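Local atomic coordinates of putative lipoprotein (Campylobacter jejuni subsp. jejuni, PDB entry 2G5G), a protein that binds heme as a cofacial pair, in a manner linked to its dimerization, and probably takes part in bacterial heme transport. Residues I63-E68 and V127-Y132; E38-D43 and G69-Q74; K57-M62 and Y260-K265. One frame throughout, in Å; residues are numbered along the deposited sequence.

Contact 1: I63-E68 and V127-Y132; sequences IFNALE and VNVVFY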
loop_
_atom_site.group_PDB
_atom_site.type_symbol
_atom_site.label_atom_id
_atom_site.label_comp_id
_atom_site.label_asym_id
_atom_site.label_seq_id
_atom_site.Cartn_x
_atom_site.Cartn_y
_atom_site.Cartn_z
ATOM N N ILE A 63 33.891 6.515 2.778
ATOM C CA ILE A 63 33.724 7.097 4.122
ATOM C C ILE A 63 33.829 5.948 5.153
ATOM O O ILE A 63 34.580 6.049 6.113
ATOM C CB ILE A 63 32.359 7.793 4.265
ATOM C CG1 ILE A 63 32.252 8.977 3.299
ATOM C CG2 ILE A 63 32.134 8.241 5.760
ATOM C CD1 ILE A 63 30.788 9.476 3.101
ATOM N N PHE A 64 33.064 4.878 4.958
ATOM C CA PHE A 64 33.164 3.750 5.907
ATOM C C PHE A 64 34.621 3.296 6.086
ATOM O O PHE A 64 35.108 3.210 7.208
ATOM C CB PHE A 64 32.237 2.580 5.555
ATOM C CG PHE A 64 32.387 1.374 6.471
ATOM C CD1 PHE A 64 33.086 0.253 6.034
ATOM C CD2 PHE A 64 31.884 1.380 7.778
ATOM C CE1 PHE A 64 33.259 -0.855 6.860
ATOM C CE2 PHE A 64 32.064 0.271 8.620
ATOM C CZ PHE A 64 32.741 -0.855 8.154
ATOM N N ASN A 65 35.308 3.025 4.981
ATOM C CA ASN A 65 36.684 2.542 5.047
ATOM C C ASN A 65 37.571 3.463 5.857
ATOM O O ASN A 65 38.410 2.979 6.621
ATOM C CB ASN A 65 37.299 2.381 3.647
ATOM C CG ASN A 65 36.910 1.072 2.947
ATOM O OD1 ASN A 65 36.225 0.198 3.482
ATOM N ND2 ASN A 65 37.361 0.951 1.721
ATOM N N ALA A 66 37.447 4.786 5.683
ATOM C CA ALA A 66 38.375 5.682 6.391
ATOM C C ALA A 66 38.072 5.689 7.895
ATOM O O ALA A 66 38.986 5.775 8.747
ATOM C CB ALA A 66 38.335 7.104 5.816
ATOM N N LEU A 67 36.790 5.609 8.229
ATOM C CA LEU A 67 36.408 5.681 9.637
ATOM C C LEU A 67 36.785 4.367 10.332
ATOM O O LEU A 67 37.290 4.395 11.438
ATOM C CB LEU A 67 34.907 5.916 9.770
ATOM C CG LEU A 67 34.284 7.229 9.274
ATOM C CD1 LEU A 67 32.767 7.035 9.223
ATOM C CD2 LEU A 67 34.596 8.350 10.197
ATOM N N GLU A 68 36.501 3.249 9.668
ATOM C CA GLU A 68 36.758 1.875 10.166
ATOM C C GLU A 68 38.230 1.662 10.451
ATOM O O GLU A 68 38.589 1.131 11.507
ATOM C CB GLU A 68 36.228 0.813 9.171
ATOM C CG GLU A 68 36.649 -0.684 9.412
ATOM C CD GLU A 68 36.198 -1.208 10.757
ATOM O OE1 GLU A 68 35.400 -0.497 11.432
ATOM O OE2 GLU A 68 36.639 -2.325 11.143
ATOM N N VAL A 127 27.556 -3.215 1.920
ATOM C CA VAL A 127 27.222 -4.182 2.958
ATOM C C VAL A 127 28.309 -5.268 3.093
ATOM O O VAL A 127 28.549 -5.752 4.194
ATOM C CB VAL A 127 25.837 -4.808 2.760
ATOM C CG1 VAL A 127 25.588 -5.879 3.805
ATOM C CG2 VAL A 127 24.745 -3.759 2.846
ATOM N N ASN A 128 28.978 -5.616 1.991
ATOM C CA ASN A 128 30.061 -6.600 2.039
ATOM C C ASN A 128 31.238 -6.097 2.807
ATOM O O ASN A 128 31.724 -6.798 3.688
ATOM C CB ASN A 128 30.508 -7.085 0.645
ATOM C CG ASN A 128 29.789 -8.345 0.216
ATOM O OD1 ASN A 128 28.590 -8.323 -0.079
ATOM N ND2 ASN A 128 30.518 -9.461 0.189
ATOM N N VAL A 129 31.671 -4.871 2.487
ATOM C CA VAL A 129 32.777 -4.223 3.174
ATOM C C VAL A 129 32.458 -4.049 4.659
ATOM O O VAL A 129 33.334 -4.244 5.518
ATOM C CB VAL A 129 33.145 -2.852 2.536
ATOM C CG1 VAL A 129 34.270 -2.207 3.294
ATOM C CG2 VAL A 129 33.571 -3.031 1.090
ATOM N N VAL A 130 31.209 -3.694 4.955
ATOM C CA VAL A 130 30.784 -3.516 6.352
ATOM C C VAL A 130 30.813 -4.856 7.101
ATOM O O VAL A 130 31.497 -4.989 8.144
ATOM C CB VAL A 130 29.403 -2.848 6.468
ATOM C CG1 VAL A 130 28.891 -2.891 7.917
ATOM C CG2 VAL A 130 29.506 -1.386 6.000
ATOM N N PHE A 131 30.085 -5.821 6.544
ATOM C CA PHE A 131 29.900 -7.113 7.163
ATOM C C PHE A 131 31.200 -7.797 7.569
ATOM O O PHE A 131 31.252 -8.333 8.674
ATOM C CB PHE A 131 29.033 -8.044 6.321
ATOM C CG PHE A 131 28.687 -9.316 7.029
ATOM C CD1 PHE A 131 27.669 -9.336 7.992
ATOM C CD2 PHE A 131 29.414 -10.487 6.784
ATOM C CE1 PHE A 131 27.350 -10.504 8.672
ATOM C CE2 PHE A 131 29.111 -11.658 7.464
ATOM C CZ PHE A 131 28.069 -11.675 8.405
ATOM N N TYR A 132 32.238 -7.721 6.718
ATOM C CA TYR A 132 33.529 -8.412 6.952
ATOM C C TYR A 132 34.589 -7.642 7.715
ATOM O O TYR A 132 35.699 -8.161 7.944
ATOM C CB TYR A 132 34.104 -8.971 5.636
ATOM C CG TYR A 132 33.188 -10.021 5.056
ATOM C CD1 TYR A 132 32.409 -9.746 3.926
ATOM C CD2 TYR A 132 33.037 -11.267 5.679
ATOM C CE1 TYR A 132 31.528 -10.697 3.405
ATOM C CE2 TYR A 132 32.154 -12.232 5.161
ATOM C CZ TYR A 132 31.416 -11.945 4.015
ATOM O OH TYR A 132 30.545 -12.878 3.490
#

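Contact 2: E38-D43 and G69-Q74; sequences ELLKAD and GNLSSQ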
loop_
_atom_site.group_PDB
_atom_site.type_symbol
_atom_site.label_atom_id
_atom_site.label_comp_id
_atom_site.label_asym_id
_atom_site.label_seq_id
_atom_site.Cartn_x
_atom_site.Cartn_y
_atom_site.Cartn_z
ATOM N N GLU A 38 36.721 15.132 11.643
ATOM C CA GLU A 38 35.541 15.651 12.361
ATOM C C GLU A 38 34.510 14.578 12.662
ATOM O O GLU A 38 33.975 14.532 13.769
ATOM C CB GLU A 38 34.902 16.818 11.596
ATOM C CG GLU A 38 35.866 17.969 11.304
ATOM C CD GLU A 38 36.509 18.514 12.551
ATOM O OE1 GLU A 38 35.836 18.652 13.587
ATOM O OE2 GLU A 38 37.718 18.803 12.515
ATOM N N LEU A 39 34.228 13.713 11.693
ATOM C CA LEU A 39 33.230 12.643 11.883
ATOM C C LEU A 39 33.608 11.690 12.999
ATOM O O LEU A 39 32.747 11.186 13.720
ATOM C CB LEU A 39 33.032 11.825 10.600
ATOM C CG LEU A 39 32.494 12.537 9.345
ATOM C CD1 LEU A 39 32.198 11.511 8.309
ATOM C CD2 LEU A 39 31.228 13.336 9.664
ATOM N N LEU A 40 34.901 11.453 13.134
ATOM C CA LEU A 40 35.419 10.580 14.180
ATOM C C LEU A 40 35.061 11.079 15.596
ATOM O O LEU A 40 35.015 10.298 16.542
ATOM C CB LEU A 40 36.948 10.539 14.030
ATOM C CG LEU A 40 37.672 9.312 13.450
ATOM C CD1 LEU A 40 36.810 8.120 12.983
ATOM C CD2 LEU A 40 38.789 9.679 12.471
ATOM N N LYS A 41 34.811 12.377 15.731
ATOM C CA LYS A 41 34.435 12.986 17.013
ATOM C C LYS A 41 32.976 12.668 17.424
ATOM O O LYS A 41 32.604 12.776 18.594
ATOM C CB LYS A 41 34.610 14.491 16.949
ATOM C CG LYS A 41 36.013 14.940 16.571
ATOM C CD LYS A 41 36.077 16.460 16.486
ATOM C CE LYS A 41 37.552 16.914 16.489
ATOM N NZ LYS A 41 37.642 18.340 16.093
ATOM N N ALA A 42 32.155 12.306 16.450
ATOM C CA ALA A 42 30.724 12.109 16.678
ATOM C C ALA A 42 30.466 10.749 17.283
ATOM O O ALA A 42 31.266 9.836 17.114
ATOM C CB ALA A 42 29.941 12.283 15.370
ATOM N N ASP A 43 29.355 10.621 18.015
ATOM C CA ASP A 43 28.884 9.309 18.482
ATOM C C ASP A 43 27.953 8.617 17.485
ATOM O O ASP A 43 27.895 7.380 17.426
ATOM C CB ASP A 43 28.166 9.446 19.853
ATOM C CG ASP A 43 29.054 10.103 20.887
ATOM O OD1 ASP A 43 30.084 9.492 21.187
ATOM O OD2 ASP A 43 28.776 11.239 21.331
ATOM N N GLY A 69 39.069 2.085 9.507
ATOM C CA GLY A 69 40.520 1.946 9.632
ATOM C C GLY A 69 41.057 2.697 10.835
ATOM O O GLY A 69 41.837 2.159 11.648
ATOM N N ASN A 70 40.646 3.944 10.985
ATOM C CA ASN A 70 41.091 4.716 12.132
ATOM C C ASN A 70 40.609 4.122 13.464
ATOM O O ASN A 70 41.370 4.025 14.403
ATOM C CB ASN A 70 40.640 6.175 12.027
ATOM C CG ASN A 70 41.025 6.970 13.251
ATOM O OD1 ASN A 70 42.098 7.581 13.298
ATOM N ND2 ASN A 70 40.172 6.935 14.273
ATOM N N LEU A 71 39.340 3.743 13.532
ATOM C CA LEU A 71 38.772 3.304 14.805
ATOM C C LEU A 71 39.272 1.917 15.215
ATOM O O LEU A 71 39.616 1.680 16.378
ATOM C CB LEU A 71 37.263 3.364 14.730
ATOM C CG LEU A 71 36.792 4.832 14.643
ATOM C CD1 LEU A 71 35.324 4.840 14.267
ATOM C CD2 LEU A 71 37.139 5.707 15.915
ATOM N N SER A 72 39.396 1.017 14.258
ATOM C CA SER A 72 39.920 -0.307 14.587
ATOM C C SER A 72 41.392 -0.222 15.060
ATOM O O SER A 72 41.816 -0.940 15.976
ATOM C CB SER A 72 39.732 -1.249 13.401
ATOM O OG SER A 72 40.540 -0.810 12.332
ATOM N N SER A 73 42.158 0.668 14.461
ATOM C CA SER A 73 43.544 0.831 14.853
ATOM C C SER A 73 43.668 1.357 16.301
ATOM O O SER A 73 44.701 1.208 16.942
ATOM C CB SER A 73 44.238 1.733 13.847
ATOM O OG SER A 73 44.004 3.084 14.129
ATOM N N GLN A 74 42.593 1.956 16.808
ATOM C CA GLN A 74 42.530 2.447 18.188
ATOM C C GLN A 74 41.775 1.502 19.120
ATOM O O GLN A 74 41.616 1.776 20.309
ATOM C CB GLN A 74 41.863 3.812 18.202
ATOM C CG GLN A 74 42.709 4.902 17.585
ATOM C CD GLN A 74 42.019 6.236 17.640
ATOM O OE1 GLN A 74 41.369 6.650 16.680
ATOM N NE2 GLN A 74 42.128 6.916 18.779
#

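Contact 3: K57-M62 and Y260-K265; sequences KISQVM and YVLIYK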
loop_
_atom_site.group_PDB
_atom_site.type_symbol
_atom_site.label_atom_id
_atom_site.label_comp_id
_atom_site.label_asym_id
_atom_site.label_seq_id
_atom_site.Cartn_x
_atom_site.Cartn_y
_atom_site.Cartn_z
ATOM N N LYS A 57 26.782 5.118 -3.606
ATOM C CA LYS A 57 27.279 3.830 -3.162
ATOM C C LYS A 57 28.806 3.777 -3.085
ATOM O O LYS A 57 29.365 3.304 -2.103
ATOM C CB LYS A 57 26.580 2.717 -3.959
ATOM C CG LYS A 57 25.234 2.516 -3.298
ATOM C CD LYS A 57 24.096 2.464 -4.218
ATOM C CE LYS A 57 22.915 3.053 -3.563
ATOM N NZ LYS A 57 22.211 2.347 -2.448
ATOM N N ILE A 58 29.494 4.326 -4.074
ATOM C CA ILE A 58 30.949 4.440 -3.983
ATOM C C ILE A 58 31.413 5.295 -2.780
ATOM O O ILE A 58 32.342 4.925 -2.049
ATOM C CB ILE A 58 31.579 4.977 -5.311
ATOM C CG1 ILE A 58 31.236 4.037 -6.475
ATOM C CG2 ILE A 58 33.080 5.084 -5.147
ATOM C CD1 ILE A 58 31.351 4.675 -7.880
ATOM N N SER A 59 30.777 6.455 -2.611
ATOM C CA SER A 59 31.045 7.375 -1.500
ATOM C C SER A 59 30.900 6.743 -0.090
ATOM O O SER A 59 31.689 7.006 0.816
ATOM C CB SER A 59 30.104 8.581 -1.657
ATOM O OG SER A 59 30.514 9.355 -2.784
ATOM N N GLN A 60 29.890 5.904 0.061
ATOM C CA GLN A 60 29.641 5.201 1.322
ATOM C C GLN A 60 30.819 4.297 1.690
ATOM O O GLN A 60 31.261 4.288 2.823
ATOM C CB GLN A 60 28.347 4.427 1.241
ATOM C CG GLN A 60 27.151 5.294 1.018
ATOM C CD GLN A 60 25.978 4.580 0.364
ATOM O OE1 GLN A 60 25.900 3.351 0.334
ATOM N NE2 GLN A 60 25.030 5.372 -0.160
ATOM N N VAL A 61 31.347 3.569 0.710
ATOM C CA VAL A 61 32.508 2.701 0.917
ATOM C C VAL A 61 33.743 3.493 1.324
ATOM O O VAL A 61 34.448 3.102 2.255
ATOM C CB VAL A 61 32.760 1.770 -0.334
ATOM C CG1 VAL A 61 34.113 1.045 -0.245
ATOM C CG2 VAL A 61 31.621 0.802 -0.515
HETATM N N MSE A 62 33.977 4.630 0.671
HETATM C CA MSE A 62 35.120 5.474 0.978
HETATM C C MSE A 62 35.061 6.009 2.397
HETATM O O MSE A 62 36.063 5.986 3.130
HETATM C CB MSE A 62 35.193 6.648 -0.005
HETATM C CG MSE A 62 35.514 6.213 -1.436
HETATM SE SE MSE A 62 35.403 7.763 -2.659
HETATM C CE MSE A 62 36.487 9.016 -1.647
ATOM N N TYR A 260 27.516 18.182 6.668
ATOM C CA TYR A 260 28.452 18.102 5.536
ATOM C C TYR A 260 27.660 17.658 4.338
ATOM O O TYR A 260 26.660 16.918 4.476
ATOM C CB TYR A 260 29.614 17.110 5.818
ATOM C CG TYR A 260 30.466 17.547 6.982
ATOM C CD1 TYR A 260 30.188 17.077 8.285
ATOM C CD2 TYR A 260 31.504 18.460 6.815
ATOM C CE1 TYR A 260 30.954 17.492 9.364
ATOM C CE2 TYR A 260 32.280 18.890 7.902
ATOM C CZ TYR A 260 31.982 18.402 9.173
ATOM O OH TYR A 260 32.670 18.814 10.293
ATOM N N VAL A 261 28.085 18.081 3.135
ATOM C CA VAL A 261 27.407 17.594 1.962
ATOM C C VAL A 261 28.465 17.269 0.919
ATOM O O VAL A 261 29.447 17.996 0.754
ATOM C CB VAL A 261 26.248 18.573 1.481
ATOM C CG1 VAL A 261 26.791 19.953 1.185
ATOM C CG2 VAL A 261 25.461 17.980 0.310
ATOM N N LEU A 262 28.297 16.114 0.284
ATOM C CA LEU A 262 29.164 15.738 -0.818
ATOM C C LEU A 262 28.493 16.168 -2.083
ATOM O O LEU A 262 27.321 15.885 -2.289
ATOM C CB LEU A 262 29.427 14.226 -0.838
ATOM C CG LEU A 262 30.658 13.855 -0.026
ATOM C CD1 LEU A 262 30.251 13.898 1.462
ATOM C CD2 LEU A 262 31.160 12.424 -0.407
ATOM N N ILE A 263 29.243 16.871 -2.918
ATOM C CA ILE A 263 28.687 17.488 -4.124
ATOM C C ILE A 263 29.451 16.888 -5.293
ATOM O O ILE A 263 30.681 16.895 -5.294
ATOM C CB ILE A 263 28.830 19.032 -4.114
ATOM C CG1 ILE A 263 27.991 19.636 -2.974
ATOM C CG2 ILE A 263 28.385 19.628 -5.472
ATOM C CD1 ILE A 263 28.306 21.081 -2.673
ATOM N N TYR A 264 28.704 16.355 -6.254
ATOM C CA TYR A 264 29.283 15.575 -7.359
ATOM C C TYR A 264 29.341 16.379 -8.666
ATOM O O TYR A 264 28.450 17.176 -8.943
ATOM C CB TYR A 264 28.483 14.283 -7.572
ATOM C CG TYR A 264 28.450 13.390 -6.358
ATOM C CD1 TYR A 264 27.356 13.405 -5.492
ATOM C CD2 TYR A 264 29.523 12.548 -6.063
ATOM C CE1 TYR A 264 27.325 12.605 -4.354
ATOM C CE2 TYR A 264 29.502 11.721 -4.920
ATOM C CZ TYR A 264 28.397 11.754 -4.083
ATOM O OH TYR A 264 28.373 10.961 -2.952
ATOM N N LYS A 265 30.389 16.157 -9.449
ATOM C CA LYS A 265 30.582 16.850 -10.740
ATOM C C LYS A 265 29.781 16.193 -11.875
ATOM O O LYS A 265 29.932 14.990 -12.138
ATOM C CB LYS A 265 32.069 16.921 -11.102
ATOM C CG LYS A 265 32.835 18.126 -10.510
ATOM C CD LYS A 265 32.643 18.339 -9.005
ATOM C CE LYS A 265 33.981 18.619 -8.297
ATOM N NZ LYS A 265 34.827 19.699 -8.916
#

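Contact 1: I63-E68 and V127-Y132
Phe64 and Val130 make the central touch between two nearly parallel helical segments, whose segment axes approach to 10.6 Å and whose N-to-C directions differ by 12°. The contact is a CH-pi interaction. Val130 CG2 sits 3.7 Å from the centroid of the Phe64 ring and only 4° off the ring normal, so the methyl group rests squarely over the middle of one face. Glu68 CB, one turn further along the same helix as Phe64, covers the opposite face nearer the rim. The ring is thus held between a methyl from across the contact and a methylene of its own helix. It reaches across because Phe64 CG lies anti to the backbone N (chi1 176°), which carries the ring across to the Val129-Val130 side of the neighbouring helix.

Plain apolar contact widens this patch. Phe64 CD1 meets Val129 CG1 at 3.9 Å, the two side chains running alongside one another with opposite headings. The ring also reaches the backbone, with CE1 3.6 Å from Val129 O and 3.7 Å from Val130 CA. Valine suits these positions: its branched side chain is short enough to let a large ring approach the helix backbone itself.

At the solvent-exposed border, Asn65 OD1 lies 3.1 Å from Val129 CG1, a tight approach without a hydrogen bond, the two side chains meeting at about a right angle. An asparagine fits this solvent-facing margin, whereas Phe64 is buried.

No hydrogen bond joins the segments; the Glu68 carboxylate instead accepts one from the backbone N of Lys134, just beyond the second helix. The two helices lie side by side against the central sheet, as in an alpha/beta fold: Phe64 and Val130 both touch Val80 of strand 78-82, and Val130 also packs on Ile137 of strand 137-141, while Leu67 turns to Leu39 of helix 32-39.

Contact 2: E38-D43 and G69-Q74
Leu40 lies in a type I beta turn, Leu39 to Ala42, and faces Leu71 in the last turn of helix 54-73, with 8.0 Å between the two CA atoms. In the alpha/beta fold of this protein the turn leads from helix 32-39 into strand 44-49, and helix 54-73 is the helix of the beta-alpha-beta crossover from that strand to strand 78-82, with strand 214-220 between the two in the sheet.

Leu40 carries the whole of its own side of the contact. Its CD1 methyl slides alongside the Leu71 side chain and comes within 3.7 Å of Leu71 CG, lying almost equally far from both Leu71 methyls. The other branch, CD2, meets the amide of Asn70 and is 3.6 Å from Asn70 CG, while Leu40 CG is 3.5 Å from Asn70 ND2. A leucine thus spans two kinds of surface, a buried aliphatic side chain and the carbon and nitrogen of an amide. Its shape is unusual: CD1 nearly eclipses CA (chi2 1°), which would be strained if modelled correctly.

Around Leu40, polar groups secure each segment separately. The backbone oxygens of Leu40 and Ala42 both accept hydrogen bonds from Lys214 NZ, while Lys41 reaches back to form a salt bridge with Glu38, well suited to the outer side of the turn. On the helix, Asn70 ND2 makes a weak bond to Gln74 OE1. Nearby, Ser73 OG donates to Asn70 O over 2.8 Å, coming from above the carbonyl plane and 36° out of it.

Contact 3: K57-M62 and Y260-K265
Ser59 OG is held by two partners: it accepts a 2.7 Å hydrogen bond from Tyr264 OH and is also bonded to the backbone oxygen of Lys55, one turn earlier in its own helix. This buried hydroxyl therefore links the helix backbone to the last residue of strand 260-264. With chi1 at -70°, OG turns back along the helix, where it can bond to Lys55 O while still presenting itself to Tyr264. The oxygen meets the tyrosine at the ring edge, in the ring plane, with Tyr264 CE2 3.3 Å away. Serine suits the place because it is small enough to let the phenol come close, with Tyr264 OH only 3.2 Å from Ser59 CB. Tyrosine, in turn, is long enough to bridge from strand to helix.

Two residues back along the strand, Leu262 points to the same side, as alternation in a strand requires. Its CD2 methyl lies 3.9 Å from Ser59 OG and adds an apolar touch beside the hydrogen bond.

Leu13 of the N-terminal loop touches both Ser59 and Tyr264, and the ring of His56 meets the Tyr264 ring with their planes at about 30°. Helix 54-73 thus packs on the sheet here: Leu262 touches Val246 and Tyr264 touches Leu248 of the parallel neighbour, strand 243-248, while strand 19-23 runs antiparallel along the other edge of strand 260-264.

In the fold
All three contacts share helix 54-73, which meets strand 260-264 in contact 3, helix 124-131 in contact 1 and the turn Leu39-Ala42 in contact 2. The centres of contacts 1 and 2 are about 12 Å apart, and the two touch directly, Leu67 CD2 lying 3.6 Å from Leu40 CD1. Contacts 2 and 3 have centres about 18 Å apart but meet where Glu38 CB is 3.3 Å from Tyr260 OH. Contacts 1 and 3, with centres about 14 Å apart, simply adjoin along the helix. None supplies a residue to the heme pocket, formed by residues including Tyr151 of helix 144-151 and Leu193 of helix 187-210.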